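Local structure of beta-galactosidase/beta-glucuronidase (Faecalibacterium prausnitzii L2-6, 6MVF) at residues A[324-338]-A[347-361]. The protein binds flavin mononucleotide and is a family 2 glycoside hydrolase, probably removing beta-linked glucuronic acid or galactose from its substrates. Residues are numbered along the deposited sequence; the frame is centred on the assembly and turned at random.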
loop_
_atom_site.group_PDB
_atom_site.type_symbol
_atom_site.label_atom_id
_atom_site.label_comp_id
_atom_site.label_asym_id
_atom_site.label_seq_id
_atom_site.Cartn_x
_atom_site.Cartn_y
_atom_site.Cartn_z
ATOM N N ILE A 324 -15.108 17.045 -10.474
ATOM C CA ILE A 324 -15.299 17.924 -11.624
ATOM C C ILE A 324 -15.071 17.172 -12.935
ATOM O O ILE A 324 -15.766 17.433 -13.929
ATOM C CB ILE A 324 -14.400 19.161 -11.488
ATOM C CG1 ILE A 324 -14.838 19.969 -10.257
ATOM C CG2 ILE A 324 -14.464 20.016 -12.760
ATOM C CD1 ILE A 324 -13.758 20.861 -9.701
ATOM N N LYS A 325 -14.131 16.211 -12.957
ATOM C CA LYS A 325 -13.940 15.361 -14.131
ATOM C C LYS A 325 -15.180 14.525 -14.438
ATOM O O LYS A 325 -15.592 14.424 -15.599
ATOM C CB LYS A 325 -12.727 14.448 -13.947
ATOM C CG LYS A 325 -12.308 13.712 -15.230
ATOM C CD LYS A 325 -11.548 14.671 -16.139
ATOM C CE LYS A 325 -11.199 14.055 -17.452
ATOM N NZ LYS A 325 -10.632 15.074 -18.344
ATOM N N GLU A 326 -15.786 13.909 -13.416
ATOM C CA GLU A 326 -16.995 13.113 -13.642
ATOM C C GLU A 326 -18.134 13.957 -14.199
ATOM O O GLU A 326 -19.015 13.441 -14.902
ATOM C CB GLU A 326 -17.449 12.458 -12.332
ATOM C CG GLU A 326 -16.511 11.397 -11.780
ATOM C CD GLU A 326 -16.732 11.119 -10.283
ATOM O OE1 GLU A 326 -15.906 10.363 -9.683
ATOM O OE2 GLU A 326 -17.724 11.658 -9.717
ATOM N N LEU A 327 -18.155 15.243 -13.842
ATOM C CA LEU A 327 -19.145 16.175 -14.353
ATOM C C LEU A 327 -19.038 16.337 -15.867
ATOM O O LEU A 327 -20.045 16.589 -16.539
ATOM C CB LEU A 327 -18.971 17.524 -13.645
ATOM C CG LEU A 327 -19.921 18.644 -14.049
ATOM C CD1 LEU A 327 -21.357 18.281 -13.683
ATOM C CD2 LEU A 327 -19.497 19.947 -13.421
ATOM N N GLY A 328 -17.844 16.181 -16.423
ATOM C CA GLY A 328 -17.640 16.414 -17.835
ATOM C C GLY A 328 -17.142 17.803 -18.166
ATOM O O GLY A 328 -17.141 18.173 -19.340
ATOM N N ALA A 329 -16.747 18.585 -17.165
ATOM C CA ALA A 329 -16.112 19.873 -17.386
ATOM C C ALA A 329 -14.716 19.710 -17.994
ATOM O O ALA A 329 -13.954 18.813 -17.624
ATOM C CB ALA A 329 -16.023 20.626 -16.053
ATOM N N ASN A 330 -14.362 20.600 -18.916
ATOM C CA ASN A 330 -13.015 20.599 -19.476
ATOM C C ASN A 330 -12.219 21.835 -19.094
ATOM O O ASN A 330 -11.065 21.964 -19.510
ATOM C CB ASN A 330 -13.055 20.483 -20.998
ATOM C CG ASN A 330 -13.802 21.628 -21.650
ATOM O OD1 ASN A 330 -14.251 22.562 -20.975
ATOM N ND2 ASN A 330 -13.918 21.581 -22.972
ATOM N N THR A 331 -12.800 22.751 -18.323
ATOM C CA THR A 331 -12.089 23.942 -17.888
ATOM C C THR A 331 -12.436 24.215 -16.436
ATOM O O THR A 331 -13.549 23.928 -15.979
ATOM C CB THR A 331 -12.423 25.165 -18.792
ATOM O OG1 THR A 331 -11.682 26.311 -18.368
ATOM C CG2 THR A 331 -13.910 25.483 -18.797
ATOM N N ILE A 332 -11.470 24.747 -15.703
ATOM C CA ILE A 332 -11.693 25.153 -14.325
ATOM C C ILE A 332 -11.104 26.535 -14.131
ATOM O O ILE A 332 -9.895 26.723 -14.313
ATOM C CB ILE A 332 -11.067 24.195 -13.308
ATOM C CG1 ILE A 332 -11.749 22.832 -13.330
ATOM C CG2 ILE A 332 -11.161 24.832 -11.917
ATOM C CD1 ILE A 332 -10.964 21.759 -12.564
ATOM N N ARG A 333 -11.943 27.491 -13.726
ATOM C CA ARG A 333 -11.458 28.795 -13.296
ATOM C C ARG A 333 -11.107 28.729 -11.810
ATOM O O ARG A 333 -11.983 28.520 -10.958
ATOM C CB ARG A 333 -12.488 29.891 -13.566
ATOM C CG ARG A 333 -12.044 31.230 -13.011
ATOM C CD ARG A 333 -13.062 32.317 -13.247
ATOM N NE ARG A 333 -12.625 33.582 -12.666
ATOM C CZ ARG A 333 -13.441 34.456 -12.088
ATOM N NH1 ARG A 333 -14.742 34.200 -12.009
ATOM N NH2 ARG A 333 -12.951 35.578 -11.579
ATOM N N LEU A 334 -9.828 28.906 -11.501
ATOM C CA LEU A 334 -9.338 28.757 -10.133
ATOM C C LEU A 334 -9.334 30.116 -9.426
ATOM O O LEU A 334 -8.296 30.709 -9.123
ATOM C CB LEU A 334 -7.963 28.101 -10.149
ATOM C CG LEU A 334 -8.178 26.601 -10.309
ATOM C CD1 LEU A 334 -6.873 25.846 -10.298
ATOM C CD2 LEU A 334 -9.124 26.092 -9.209
ATOM N N ALA A 335 -10.539 30.599 -9.149
ATOM C CA ALA A 335 -10.701 31.897 -8.513
ATOM C C ALA A 335 -10.489 31.765 -7.000
ATOM O O ALA A 335 -10.593 30.673 -6.446
ATOM C CB ALA A 335 -12.090 32.455 -8.845
ATOM N N HIS A 336 -10.164 32.877 -6.321
ATOM C CA HIS A 336 -9.827 34.195 -6.887
ATOM C C HIS A 336 -8.380 34.506 -6.543
ATOM O O HIS A 336 -8.043 35.644 -6.234
ATOM C CB HIS A 336 -10.689 35.332 -6.312
ATOM C CG HIS A 336 -12.095 35.397 -6.832
ATOM N ND1 HIS A 336 -12.398 35.703 -8.143
ATOM C CD2 HIS A 336 -13.284 35.256 -6.195
ATOM C CE1 HIS A 336 -13.711 35.720 -8.298
ATOM N NE2 HIS A 336 -14.273 35.451 -7.132
ATOM N N TYR A 337 -7.529 33.493 -6.566
ATOM C CA TYR A 337 -6.200 33.595 -5.974
ATOM C C TYR A 337 -5.397 32.410 -6.489
ATOM O O TYR A 337 -5.899 31.589 -7.262
ATOM C CB TYR A 337 -6.290 33.616 -4.446
ATOM C CG TYR A 337 -7.376 32.693 -3.962
ATOM C CD1 TYR A 337 -7.183 31.308 -3.950
ATOM C CD2 TYR A 337 -8.601 33.191 -3.553
ATOM C CE1 TYR A 337 -8.187 30.450 -3.521
ATOM C CE2 TYR A 337 -9.620 32.340 -3.129
ATOM C CZ TYR A 337 -9.412 30.969 -3.112
ATOM O OH TYR A 337 -10.418 30.116 -2.691
ATOM N N GLN A 338 -4.145 32.334 -6.072
ATOM C CA GLN A 338 -3.324 31.182 -6.411
ATOM C C GLN A 338 -3.782 29.974 -5.595
ATOM O O GLN A 338 -4.044 30.088 -4.393
ATOM C CB GLN A 338 -1.857 31.502 -6.149
ATOM C CG GLN A 338 -0.925 30.343 -6.268
ATOM C CD GLN A 338 0.514 30.802 -6.247
ATOM O OE1 GLN A 338 0.823 31.921 -6.655
ATOM N NE2 GLN A 338 1.399 29.947 -5.760
ATOM N N CYS A 347 -4.856 19.175 -12.021
ATOM C CA CYS A 347 -5.344 19.647 -13.319
ATOM C C CYS A 347 -4.449 19.192 -14.471
ATOM O O CYS A 347 -4.947 18.791 -15.532
ATOM C CB CYS A 347 -5.464 21.166 -13.298
ATOM S SG CYS A 347 -6.853 21.669 -12.296
ATOM N N ASP A 348 -3.131 19.295 -14.296
ATOM C CA ASP A 348 -2.202 18.770 -15.286
ATOM C C ASP A 348 -2.470 17.294 -15.561
ATOM O O ASP A 348 -2.404 16.837 -16.712
ATOM C CB ASP A 348 -0.752 18.949 -14.799
ATOM C CG ASP A 348 -0.339 20.430 -14.589
ATOM O OD1 ASP A 348 -0.861 21.351 -15.257
ATOM O OD2 ASP A 348 0.555 20.671 -13.750
ATOM N N GLU A 349 -2.765 16.525 -14.512
ATOM C CA GLU A 349 -2.853 15.077 -14.677
ATOM C C GLU A 349 -4.222 14.639 -15.176
ATOM O O GLU A 349 -4.309 13.749 -16.027
ATOM C CB GLU A 349 -2.499 14.375 -13.367
ATOM C CG GLU A 349 -0.999 14.388 -13.117
ATOM C CD GLU A 349 -0.629 14.671 -11.661
ATOM O OE1 GLU A 349 -1.420 14.264 -10.758
ATOM O OE2 GLU A 349 0.452 15.304 -11.438
ATOM N N LEU A 350 -5.302 15.243 -14.676
ATOM C CA LEU A 350 -6.625 14.860 -15.137
ATOM C C LEU A 350 -7.041 15.584 -16.408
ATOM O O LEU A 350 -7.974 15.132 -17.082
ATOM C CB LEU A 350 -7.654 15.089 -14.028
ATOM C CG LEU A 350 -7.387 14.209 -12.797
ATOM C CD1 LEU A 350 -8.368 14.483 -11.674
ATOM C CD2 LEU A 350 -7.466 12.751 -13.171
ATOM N N GLY A 351 -6.366 16.683 -16.761
ATOM C CA GLY A 351 -6.668 17.408 -17.980
ATOM C C GLY A 351 -7.839 18.368 -17.890
ATOM O O GLY A 351 -8.981 17.997 -18.185
ATOM N N PHE A 352 -7.555 19.601 -17.458
ATOM C CA PHE A 352 -8.485 20.722 -17.496
ATOM C C PHE A 352 -7.736 21.950 -17.982
ATOM O O PHE A 352 -6.590 22.174 -17.580
ATOM C CB PHE A 352 -9.083 21.086 -16.123
ATOM C CG PHE A 352 -9.855 20.000 -15.476
ATOM C CD1 PHE A 352 -11.144 19.705 -15.890
ATOM C CD2 PHE A 352 -9.327 19.312 -14.401
ATOM C CE1 PHE A 352 -11.888 18.702 -15.264
ATOM C CE2 PHE A 352 -10.064 18.314 -13.766
ATOM C CZ PHE A 352 -11.346 18.005 -14.199
ATOM N N ALA A 353 -8.406 22.766 -18.796
ATOM C CA ALA A 353 -7.914 24.097 -19.133
ATOM C C ALA A 353 -8.123 25.022 -17.934
ATOM O O ALA A 353 -9.264 25.238 -17.522
ATOM C CB ALA A 353 -8.651 24.619 -20.373
ATOM N N VAL A 354 -7.044 25.564 -17.364
ATOM C CA VAL A 354 -7.110 26.309 -16.104
ATOM C C VAL A 354 -6.927 27.805 -16.347
ATOM O O VAL A 354 -6.003 28.226 -17.055
ATOM C CB VAL A 354 -6.065 25.818 -15.092
ATOM C CG1 VAL A 354 -6.000 26.776 -13.892
ATOM C CG2 VAL A 354 -6.386 24.403 -14.648
ATOM N N TRP A 355 -7.807 28.601 -15.738
ATOM C CA TRP A 355 -7.676 30.049 -15.610
ATOM C C TRP A 355 -7.182 30.330 -14.183
ATOM O O TRP A 355 -7.891 30.061 -13.206
ATOM C CB TRP A 355 -9.020 30.713 -15.951
ATOM C CG TRP A 355 -9.347 32.148 -15.441
ATOM C CD1 TRP A 355 -8.842 32.799 -14.336
ATOM C CD2 TRP A 355 -10.290 33.062 -16.030
ATOM N NE1 TRP A 355 -9.402 34.044 -14.214
ATOM C CE2 TRP A 355 -10.294 34.236 -15.233
ATOM C CE3 TRP A 355 -11.139 33.002 -17.150
ATOM C CZ2 TRP A 355 -11.103 35.345 -15.525
ATOM C CZ3 TRP A 355 -11.949 34.104 -17.438
ATOM C CH2 TRP A 355 -11.915 35.262 -16.628
ATOM N N ALA A 356 -5.952 30.832 -14.061
ATOM C CA ALA A 356 -5.375 31.196 -12.772
ATOM C C ALA A 356 -5.336 32.715 -12.625
ATOM O O ALA A 356 -5.087 33.430 -13.603
ATOM C CB ALA A 356 -3.966 30.617 -12.610
ATOM N N GLU A 357 -5.573 33.208 -11.402
ATOM C CA GLU A 357 -5.660 34.649 -11.186
ATOM C C GLU A 357 -5.132 35.038 -9.806
ATOM O O GLU A 357 -4.929 34.199 -8.921
ATOM C CB GLU A 357 -7.099 35.146 -11.365
ATOM C CG GLU A 357 -8.038 34.730 -10.281
ATOM C CD GLU A 357 -9.458 35.262 -10.492
ATOM O OE1 GLU A 357 -9.834 35.545 -11.649
ATOM O OE2 GLU A 357 -10.206 35.410 -9.500
ATOM N N ILE A 358 -4.907 36.343 -9.644
ATOM C CA ILE A 358 -4.488 36.957 -8.384
ATOM C C ILE A 358 -5.722 37.572 -7.733
ATOM O O ILE A 358 -6.707 37.835 -8.435
ATOM C CB ILE A 358 -3.398 38.016 -8.614
ATOM C CG1 ILE A 358 -3.911 39.087 -9.586
ATOM C CG2 ILE A 358 -2.108 37.378 -9.107
ATOM C CD1 ILE A 358 -2.898 40.114 -9.945
ATOM N N PRO A 359 -5.723 37.816 -6.400
ATOM C CA PRO A 359 -6.912 38.398 -5.745
ATOM C C PRO A 359 -7.003 39.917 -5.842
ATOM O O PRO A 359 -7.317 40.585 -4.861
ATOM C CB PRO A 359 -6.757 37.951 -4.285
ATOM C CG PRO A 359 -5.284 37.857 -4.106
ATOM C CD PRO A 359 -4.697 37.420 -5.426
ATOM N N PHE A 360 -6.725 40.471 -7.018
ATOM C CA PHE A 360 -6.962 41.886 -7.323
ATOM C C PHE A 360 -8.462 42.062 -7.578
ATOM O O PHE A 360 -8.949 42.023 -8.712
ATOM C CB PHE A 360 -6.105 42.280 -8.520
ATOM C CG PHE A 360 -6.079 43.745 -8.808
ATOM C CD1 PHE A 360 -6.480 44.667 -7.848
ATOM C CD2 PHE A 360 -5.663 44.203 -10.067
ATOM C CE1 PHE A 360 -6.454 46.024 -8.130
ATOM C CE2 PHE A 360 -5.640 45.553 -10.364
ATOM C CZ PHE A 360 -6.032 46.468 -9.400
ATOM N N ILE A 361 -9.222 42.236 -6.497
ATOM C CA ILE A 361 -10.661 42.007 -6.531
ATOM C C ILE A 361 -11.437 43.209 -5.991
ATOM O O ILE A 361 -11.075 43.794 -4.962
ATOM C CB ILE A 361 -11.021 40.723 -5.750
ATOM C CG1 ILE A 361 -12.512 40.396 -5.863
ATOM C CG2 ILE A 361 -10.590 40.826 -4.305
ATOM C CD1 ILE A 361 -12.802 38.896 -5.801
HETATM O O HOH W 1 -5.609 30.654 -9.780
#
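Strands 331-334 and 353-357 are neighbouring parallel staves of the TIM barrel, joined through helix 341-350 as a beta-alpha-beta unit, and T331 pairs with A353, I332 with V354 and R333 with W355. The backbone ladder runs from A353 N to N330 O (2.9 Å) as far as L334 N to W355 O. A353 O takes two donors from opposite faces of its plane, I332 N and the hydroxyl T331 OG1, the latter at 2.8 Å.

Where the strands begin, the F352 ring slots between them and helix 314-327: I332 CD1 lies over one face, 3.6 Å from the ring centroid, while K325 N and A329 O meet its edge in plane. A bend at chi2 (78°) carries the K325 chain past F352 CZ and brings NZ within 2.9 Å of L350 O, to which it donates, at the end of helix 341-350.

At the C-terminal ends of the strands the E357 carboxylate is gripped by three side chains. R333 extends over the W355 indole, its CG 3.8 Å from the centroid of the five-membered ring, and NH2 meets E357 OE1 on the syn side at 3.1 Å, in a salt bridge; W355 NE1 also hydrogen-bonds to this oxygen, from its anti side and tilted well out of the carboxylate plane. H336, after a cis peptide, gives ND1 to OE2 at 2.6 Å, ring and carboxylate nearly coplanar, with I361 CD1 over the centre of one ring face and A335 CB toward the rim of the other. A glutamine in place of E357 would probably leave the R333 guanidinium without this countercharge and weaken the hold on H336.

R333 also has N398 as a polar partner. Strand 292-300 flanks 331-334, strand 391-398 flanks 353-357, and I358 and P359 pack against helix 368-385, which carries the FMN-binding K379.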